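Local atomic coordinates of transcriptional regulator AefR (Pseudomonas syringae pv. tomato, PDB entry 3CDL), a protein that probably binds DNA at regulatory sites and controls transcription as a dimeric member of the TetR family. Residues Phe57-Cys67 against Phe102-Thr113. Sequence-based numbering, arbitrary orientation.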
loop_
_atom_site.group_PDB
_atom_site.type_symbol
_atom_site.label_atom_id
_atom_site.label_comp_id
_atom_site.label_asym_id
_atom_site.label_seq_id
_atom_site.Cartn_x
_atom_site.Cartn_y
_atom_site.Cartn_z
ATOM N N PHE B 57 -7.317 -15.264 -12.676
ATOM C CA PHE B 57 -6.719 -14.033 -12.179
ATOM C C PHE B 57 -7.528 -12.807 -12.602
ATOM O O PHE B 57 -7.680 -11.870 -11.817
ATOM C CB PHE B 57 -5.272 -13.890 -12.653
ATOM C CG PHE B 57 -4.582 -12.675 -12.102
ATOM C CD1 PHE B 57 -4.079 -12.678 -10.804
ATOM C CD2 PHE B 57 -4.449 -11.534 -12.870
ATOM C CE1 PHE B 57 -3.470 -11.589 -10.291
ATOM C CE2 PHE B 57 -3.839 -10.419 -12.363
ATOM C CZ PHE B 57 -3.350 -10.439 -11.061
ATOM N N ALA B 58 -8.040 -12.824 -13.835
ATOM C CA ALA B 58 -8.869 -11.737 -14.361
ATOM C C ALA B 58 -10.089 -11.513 -13.483
ATOM O O ALA B 58 -10.457 -10.377 -13.222
ATOM C CB ALA B 58 -9.301 -12.019 -15.787
ATOM N N GLU B 59 -10.680 -12.611 -13.012
ATOM C CA GLU B 59 -11.898 -12.579 -12.223
ATOM C C GLU B 59 -11.632 -12.054 -10.824
ATOM O O GLU B 59 -12.375 -11.226 -10.314
ATOM C CB GLU B 59 -12.509 -13.975 -12.132
ATOM C CG GLU B 59 -14.021 -14.025 -12.386
ATOM C CD GLU B 59 -14.844 -13.377 -11.304
ATOM O OE1 GLU B 59 -15.458 -14.103 -10.494
ATOM O OE2 GLU B 59 -14.888 -12.135 -11.265
HETATM N N MSE B 60 -10.562 -12.548 -10.211
HETATM C CA MSE B 60 -10.099 -12.061 -8.918
HETATM C C MSE B 60 -9.804 -10.562 -8.904
HETATM O O MSE B 60 -10.123 -9.873 -7.937
HETATM C CB MSE B 60 -8.842 -12.813 -8.520
HETATM C CG MSE B 60 -9.105 -14.029 -7.691
HETATM SE SE MSE B 60 -7.537 -15.157 -7.547
HETATM C CE MSE B 60 -6.104 -13.874 -7.300
ATOM N N LEU B 61 -9.178 -10.070 -9.970
ATOM C CA LEU B 61 -8.900 -8.650 -10.119
ATOM C C LEU B 61 -10.207 -7.849 -10.127
ATOM O O LEU B 61 -10.414 -6.995 -9.257
ATOM C CB LEU B 61 -8.090 -8.412 -11.396
ATOM C CG LEU B 61 -7.100 -7.255 -11.470
ATOM C CD1 LEU B 61 -6.042 -7.347 -10.366
ATOM C CD2 LEU B 61 -6.444 -7.205 -12.852
ATOM N N GLN B 62 -11.091 -8.148 -11.086
ATOM C CA GLN B 62 -12.412 -7.512 -11.181
ATOM C C GLN B 62 -13.052 -7.367 -9.807
ATOM O O GLN B 62 -13.566 -6.310 -9.470
ATOM C CB GLN B 62 -13.367 -8.300 -12.097
ATOM C CG GLN B 62 -12.848 -8.668 -13.507
ATOM C CD GLN B 62 -12.644 -7.472 -14.441
ATOM O OE1 GLN B 62 -13.444 -7.238 -15.356
ATOM N NE2 GLN B 62 -11.563 -6.720 -14.223
ATOM N N ARG B 63 -12.986 -8.442 -9.023
ATOM C CA ARG B 63 -13.573 -8.527 -7.685
ATOM C C ARG B 63 -12.926 -7.610 -6.670
ATOM O O ARG B 63 -13.550 -7.238 -5.676
ATOM C CB ARG B 63 -13.440 -9.944 -7.150
ATOM C CG ARG B 63 -14.460 -10.904 -7.635
ATOM C CD ARG B 63 -14.337 -12.186 -6.849
ATOM N NE ARG B 63 -15.059 -13.284 -7.485
ATOM C CZ ARG B 63 -15.579 -14.314 -6.829
ATOM N NH1 ARG B 63 -15.471 -14.384 -5.511
ATOM N NH2 ARG B 63 -16.217 -15.265 -7.493
ATOM N N LEU B 64 -11.666 -7.269 -6.913
ATOM C CA LEU B 64 -10.870 -6.569 -5.925
ATOM C C LEU B 64 -11.234 -5.101 -5.831
ATOM O O LEU B 64 -12.042 -4.723 -4.990
ATOM C CB LEU B 64 -9.376 -6.746 -6.192
ATOM C CG LEU B 64 -8.521 -6.262 -5.027
ATOM C CD1 LEU B 64 -8.982 -6.917 -3.738
ATOM C CD2 LEU B 64 -7.072 -6.540 -5.278
ATOM N N TRP B 65 -10.650 -4.277 -6.692
ATOM C CA TRP B 65 -10.924 -2.848 -6.660
ATOM C C TRP B 65 -12.357 -2.516 -7.109
ATOM O O TRP B 65 -12.737 -1.344 -7.189
ATOM C CB TRP B 65 -9.855 -2.046 -7.429
ATOM C CG TRP B 65 -9.316 -2.724 -8.671
ATOM C CD1 TRP B 65 -8.028 -3.115 -8.895
ATOM C CD2 TRP B 65 -10.053 -3.075 -9.852
ATOM N NE1 TRP B 65 -7.913 -3.689 -10.138
ATOM C CE2 TRP B 65 -9.140 -3.679 -10.748
ATOM C CE3 TRP B 65 -11.399 -2.940 -10.240
ATOM C CZ2 TRP B 65 -9.526 -4.152 -12.009
ATOM C CZ3 TRP B 65 -11.784 -3.409 -11.494
ATOM C CH2 TRP B 65 -10.849 -4.011 -12.361
ATOM N N ASN B 66 -13.154 -3.549 -7.388
ATOM C CA ASN B 66 -14.601 -3.378 -7.458
ATOM C C ASN B 66 -15.200 -3.045 -6.086
ATOM O O ASN B 66 -16.255 -2.403 -6.001
ATOM C CB ASN B 66 -15.278 -4.602 -8.070
ATOM C CG ASN B 66 -15.736 -4.363 -9.505
ATOM O OD1 ASN B 66 -16.930 -4.418 -9.802
ATOM N ND2 ASN B 66 -14.787 -4.091 -10.400
ATOM N N CYS B 67 -14.517 -3.476 -5.023
ATOM C CA CYS B 67 -14.811 -3.026 -3.651
ATOM C C CYS B 67 -13.548 -2.775 -2.819
ATOM O O CYS B 67 -12.531 -2.290 -3.327
ATOM C CB CYS B 67 -15.737 -4.010 -2.935
ATOM S SG CYS B 67 -17.490 -3.692 -3.257
ATOM N N PHE B 102 -12.260 -10.532 1.793
ATOM C CA PHE B 102 -11.775 -9.514 0.873
ATOM C C PHE B 102 -10.278 -9.261 1.094
ATOM O O PHE B 102 -9.505 -9.191 0.145
ATOM C CB PHE B 102 -12.607 -8.236 1.024
ATOM C CG PHE B 102 -12.116 -7.080 0.208
ATOM C CD1 PHE B 102 -11.121 -6.230 0.695
ATOM C CD2 PHE B 102 -12.659 -6.818 -1.048
ATOM C CE1 PHE B 102 -10.665 -5.175 -0.062
ATOM C CE2 PHE B 102 -12.193 -5.739 -1.807
ATOM C CZ PHE B 102 -11.198 -4.924 -1.304
ATOM N N LEU B 103 -9.860 -9.139 2.347
ATOM C CA LEU B 103 -8.438 -8.957 2.628
ATOM C C LEU B 103 -7.607 -10.085 2.058
ATOM O O LEU B 103 -6.539 -9.849 1.501
ATOM C CB LEU B 103 -8.176 -8.778 4.121
ATOM C CG LEU B 103 -8.616 -7.396 4.627
ATOM C CD1 LEU B 103 -8.607 -7.385 6.129
ATOM C CD2 LEU B 103 -7.797 -6.198 4.039
ATOM N N ASP B 104 -8.114 -11.303 2.187
ATOM C CA ASP B 104 -7.481 -12.483 1.611
ATOM C C ASP B 104 -7.267 -12.402 0.104
ATOM O O ASP B 104 -6.169 -12.634 -0.366
ATOM C CB ASP B 104 -8.273 -13.731 1.977
ATOM C CG ASP B 104 -8.092 -14.110 3.430
ATOM O OD1 ASP B 104 -7.373 -13.361 4.119
ATOM O OD2 ASP B 104 -8.665 -15.132 3.883
ATOM N N LEU B 105 -8.319 -12.079 -0.638
ATOM C CA LEU B 105 -8.224 -11.909 -2.071
ATOM C C LEU B 105 -7.202 -10.817 -2.394
ATOM O O LEU B 105 -6.306 -11.012 -3.218
ATOM C CB LEU B 105 -9.597 -11.541 -2.630
ATOM C CG LEU B 105 -9.695 -10.833 -3.988
ATOM C CD1 LEU B 105 -9.961 -11.837 -5.052
ATOM C CD2 LEU B 105 -10.809 -9.847 -3.957
ATOM N N ALA B 106 -7.353 -9.671 -1.733
ATOM C CA ALA B 106 -6.452 -8.560 -1.883
ATOM C C ALA B 106 -5.001 -9.012 -1.729
ATOM O O ALA B 106 -4.151 -8.678 -2.564
ATOM C CB ALA B 106 -6.785 -7.506 -0.871
ATOM N N ARG B 107 -4.734 -9.769 -0.662
ATOM C CA ARG B 107 -3.394 -10.283 -0.400
ATOM C C ARG B 107 -2.864 -11.130 -1.562
ATOM O O ARG B 107 -1.806 -10.837 -2.132
ATOM C CB ARG B 107 -3.379 -11.110 0.873
ATOM C CG ARG B 107 -2.780 -10.408 2.055
ATOM C CD ARG B 107 -2.843 -11.285 3.303
ATOM N NE ARG B 107 -4.235 -11.568 3.692
ATOM C CZ ARG B 107 -4.847 -11.023 4.744
ATOM N NH1 ARG B 107 -4.190 -10.180 5.534
ATOM N NH2 ARG B 107 -6.113 -11.329 5.024
ATOM N N VAL B 108 -3.601 -12.175 -1.931
ATOM C CA VAL B 108 -3.148 -12.977 -3.065
ATOM C C VAL B 108 -3.008 -12.161 -4.365
ATOM O O VAL B 108 -2.087 -12.423 -5.111
ATOM C CB VAL B 108 -3.835 -14.408 -3.221
ATOM C CG1 VAL B 108 -4.324 -14.933 -1.888
ATOM C CG2 VAL B 108 -4.939 -14.418 -4.221
ATOM N N VAL B 109 -3.862 -11.160 -4.606
ATOM C CA VAL B 109 -3.781 -10.396 -5.871
ATOM C C VAL B 109 -2.575 -9.452 -5.924
ATOM O O VAL B 109 -1.824 -9.433 -6.904
ATOM C CB VAL B 109 -5.105 -9.633 -6.230
ATOM C CG1 VAL B 109 -4.931 -8.814 -7.483
ATOM C CG2 VAL B 109 -6.227 -10.610 -6.456
ATOM N N VAL B 110 -2.411 -8.671 -4.860
ATOM C CA VAL B 110 -1.198 -7.918 -4.631
ATOM C C VAL B 110 0.036 -8.812 -4.647
ATOM O O VAL B 110 1.048 -8.481 -5.274
ATOM C CB VAL B 110 -1.266 -7.148 -3.300
ATOM C CG1 VAL B 110 0.057 -6.383 -3.058
ATOM C CG2 VAL B 110 -2.454 -6.200 -3.319
ATOM N N GLY B 111 -0.044 -9.942 -3.958
ATOM C CA GLY B 111 1.058 -10.894 -3.957
ATOM C C GLY B 111 1.374 -11.406 -5.349
ATOM O O GLY B 111 2.535 -11.666 -5.688
ATOM N N ALA B 112 0.340 -11.555 -6.163
ATOM C CA ALA B 112 0.546 -12.064 -7.498
ATOM C C ALA B 112 1.032 -10.975 -8.448
ATOM O O ALA B 112 1.626 -11.277 -9.466
ATOM C CB ALA B 112 -0.731 -12.769 -8.036
ATOM N N THR B 113 0.788 -9.704 -8.151
ATOM C CA THR B 113 1.246 -8.692 -9.118
ATOM C C THR B 113 2.570 -8.040 -8.768
ATOM O O THR B 113 3.276 -7.600 -9.664
ATOM C CB THR B 113 0.149 -7.620 -9.535
ATOM O OG1 THR B 113 0.243 -6.458 -8.714
ATOM C CG2 THR B 113 -1.235 -8.172 -9.428
#
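Leu64 meets Ala106, and Leu61 meets Val109, where helices 57-64 and 102-113 pack with their N-to-C directions 125° apart, nearer antiparallel than parallel, their axes 9.9 Å apart at closest approach. No hydrogen bond links the two segments; interlocking apolar side chains join them. Knobs go into holes from both sides: Leu64 sits among Phe102, Leu105, Ala106 and Val109, while Val109 enters a hole lined by Phe57, Met60, Leu61 and Leu64. With CG anti to the backbone N (chi1 -169°), Leu64 sends CD1 to 3.5 Å from Leu105 CD2 and off-centre over the Phe102 ring, a CH-pi contact; its CD2 meets Val109 tip to tip. Val109 divides its branches, CG1 lying 3.4 Å from Leu61 CD1 and CG2 facing the bent end of selenomethionine Met60. At the far end, Ala112 CB lies 3.7 Å from Phe57 CE1, whereas the Thr113 hydroxyl is hydrogen-bonded to Thr173 O of the second subunit. Helix 9-24 packs beside Met60 and Leu105. In this all-helical TetR fold, the contact joins the helix following the predicted helix-turn-helix to the C-terminal domain, a junction that in ligand-responsive relatives passes changes to the DNA-binding domain; whether AefR works so is not established.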